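Local coordinates for protein ComZ (Thermus thermophilus, PDB 6QVI) that probably serves as a DNA receptor at the tip of the pilus during natural competence, pairing a pseudopilin-like domain with a beta-solenoid domain, at residues Leu32-Gln35 against Tyr36-Arg39. Residues are numbered along the deposited sequence; the frame is centred on the assembly and turned at random.
Sequences LFQQ and YVWR
Phe33 has the CG1 methyl of Val37, one helical turn on, over one face of its ring, a CH-pi contact 3.7 Å from CG1 to the ring centroid. The methyl is set off toward the rim, nearer Phe33 CE1 than the middle. The phenyl ring reaches both its i+3 and i+4 neighbours because chi1, at 178°, swings CG away from the backbone N. Tyr36 supplies the other, its CD1 coming 3.7 Å from Phe33 CE2, the two ring planes inclined at 41°. The backbone beneath keeps the i to i+4 hydrogen bonds of an alpha-helix, Val37 N to Phe33 O at 2.9 Å and Trp38 N to Gln34 O likewise.

Around the helix, the pairing turns polar. Gln35 OE1 accepts a hydrogen bond from Arg39 NH1 at 3.0 Å; the oxygen lies near the guanidinium plane, yet the donor stands 51° out of the amide's own carbonyl plane. Gln35 is bent at chi2, which folds its amide back beside the arginine, while its NE2 reaches Asp60 O and Arg39 NE reaches Thr53 O. Were Arg39 cut back to an alanine, Gln35 OE1 would probably lose this donor and Thr53 O its N-H partner, so that the Thr53 tie to the helix would go while the Asp60 one could remain.

Helix 12-40 packs on an antiparallel sheet, a layout consistent with the pseudopilin-like domain, Leu32 and Tyr36 touching strand 120-130 and Phe33 meeting Phe518 edge-to-face. The chemistry thus divides by side: apolar groups pack along one flank, whereas on another buried amide and guanidinium groups tie the helix to the chain that follows it.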
loop_
_atom_site.group_PDB
_atom_site.type_symbol
_atom_site.label_atom_id
_atom_site.label_comp_id
_atom_site.label_asym_id
_atom_site.label_seq_id
_atom_site.Cartn_x
_atom_site.Cartn_y
_atom_site.Cartn_z
ATOM N N LEU A 32 -19.262 9.678 -12.991
ATOM C CA LEU A 32 -17.871 9.484 -13.365
ATOM C C LEU A 32 -16.953 9.834 -12.194
ATOM O O LEU A 32 -16.095 9.034 -11.799
ATOM C CB LEU A 32 -17.559 10.331 -14.593
ATOM C CG LEU A 32 -16.307 9.952 -15.389
ATOM C CD1 LEU A 32 -16.375 8.477 -15.782
ATOM C CD2 LEU A 32 -16.128 10.838 -16.632
ATOM N N PHE A 33 -17.197 10.985 -11.561
ATOM C CA PHE A 33 -16.467 11.332 -10.353
ATOM C C PHE A 33 -16.662 10.275 -9.276
ATOM O O PHE A 33 -15.749 10.033 -8.477
ATOM C CB PHE A 33 -16.917 12.706 -9.823
ATOM C CG PHE A 33 -16.239 13.121 -8.526
ATOM C CD1 PHE A 33 -16.874 12.944 -7.307
ATOM C CD2 PHE A 33 -14.975 13.669 -8.523
ATOM C CE1 PHE A 33 -16.265 13.320 -6.104
ATOM C CE2 PHE A 33 -14.339 14.014 -7.306
ATOM C CZ PHE A 33 -14.986 13.846 -6.114
ATOM N N GLN A 34 -17.840 9.655 -9.214
ATOM C CA GLN A 34 -18.039 8.664 -8.169
ATOM C C GLN A 34 -17.286 7.381 -8.493
ATOM O O GLN A 34 -16.784 6.701 -7.593
ATOM C CB GLN A 34 -19.518 8.364 -7.953
ATOM C CG GLN A 34 -19.690 7.619 -6.653
ATOM C CD GLN A 34 -20.954 6.806 -6.578
ATOM O OE1 GLN A 34 -21.023 5.703 -7.129
ATOM N NE2 GLN A 34 -21.936 7.304 -5.850
ATOM N N GLN A 35 -17.150 7.067 -9.778
ATOM C CA GLN A 35 -16.267 5.987 -10.176
ATOM C C GLN A 35 -14.819 6.331 -9.858
ATOM O O GLN A 35 -14.010 5.427 -9.628
ATOM C CB GLN A 35 -16.452 5.700 -11.665
ATOM C CG GLN A 35 -17.708 4.885 -11.963
ATOM C CD GLN A 35 -17.455 3.401 -11.798
ATOM O OE1 GLN A 35 -16.503 2.868 -12.356
ATOM N NE2 GLN A 35 -18.278 2.736 -11.001
ATOM N N TYR A 36 -14.484 7.631 -9.818
ATOM C CA TYR A 36 -13.136 8.049 -9.463
ATOM C C TYR A 36 -12.877 7.938 -7.961
ATOM O O TYR A 36 -11.768 7.601 -7.553
ATOM C CB TYR A 36 -12.884 9.484 -9.931
ATOM C CG TYR A 36 -11.825 10.197 -9.100
ATOM C CD1 TYR A 36 -12.175 11.050 -8.062
ATOM C CD2 TYR A 36 -10.465 9.991 -9.352
ATOM C CE1 TYR A 36 -11.221 11.683 -7.312
ATOM C CE2 TYR A 36 -9.483 10.632 -8.602
ATOM C CZ TYR A 36 -9.871 11.478 -7.580
ATOM O OH TYR A 36 -8.916 12.128 -6.817
ATOM N N VAL A 37 -13.875 8.219 -7.133
ATOM C CA VAL A 37 -13.702 8.081 -5.689
ATOM C C VAL A 37 -13.789 6.626 -5.271
ATOM O O VAL A 37 -13.260 6.251 -4.223
ATOM C CB VAL A 37 -14.716 8.922 -4.885
ATOM C CG1 VAL A 37 -14.875 10.322 -5.483
ATOM C CG2 VAL A 37 -16.058 8.193 -4.765
ATOM N N TRP A 38 -14.498 5.785 -6.027
ATOM C CA TRP A 38 -14.544 4.403 -5.585
ATOM C C TRP A 38 -13.200 3.714 -5.758
ATOM O O TRP A 38 -12.885 2.785 -4.994
ATOM C CB TRP A 38 -15.637 3.617 -6.318
ATOM C CG TRP A 38 -15.820 2.270 -5.679
ATOM C CD1 TRP A 38 -16.222 2.013 -4.382
ATOM C CD2 TRP A 38 -15.542 0.995 -6.267
ATOM N NE1 TRP A 38 -16.220 0.657 -4.142
ATOM C CE2 TRP A 38 -15.811 0.008 -5.278
ATOM C CE3 TRP A 38 -15.099 0.588 -7.531
ATOM C CZ2 TRP A 38 -15.656 -1.359 -5.525
ATOM C CZ3 TRP A 38 -14.942 -0.766 -7.772
ATOM C CH2 TRP A 38 -15.223 -1.726 -6.773
ATOM N N ARG A 39 -12.370 4.200 -6.679
ATOM C CA ARG A 39 -11.028 3.669 -6.866
ATOM C C ARG A 39 -9.991 4.355 -5.998
ATOM O O ARG A 39 -8.906 3.793 -5.819
ATOM C CB ARG A 39 -10.626 3.825 -8.329
ATOM C CG ARG A 39 -11.163 2.749 -9.209
ATOM C CD ARG A 39 -10.997 3.118 -10.641
ATOM N NE ARG A 39 -11.411 2.014 -11.499
ATOM C CZ ARG A 39 -12.672 1.753 -11.837
ATOM N NH1 ARG A 39 -13.663 2.505 -11.363
ATOM N NH2 ARG A 39 -12.936 0.721 -12.630
#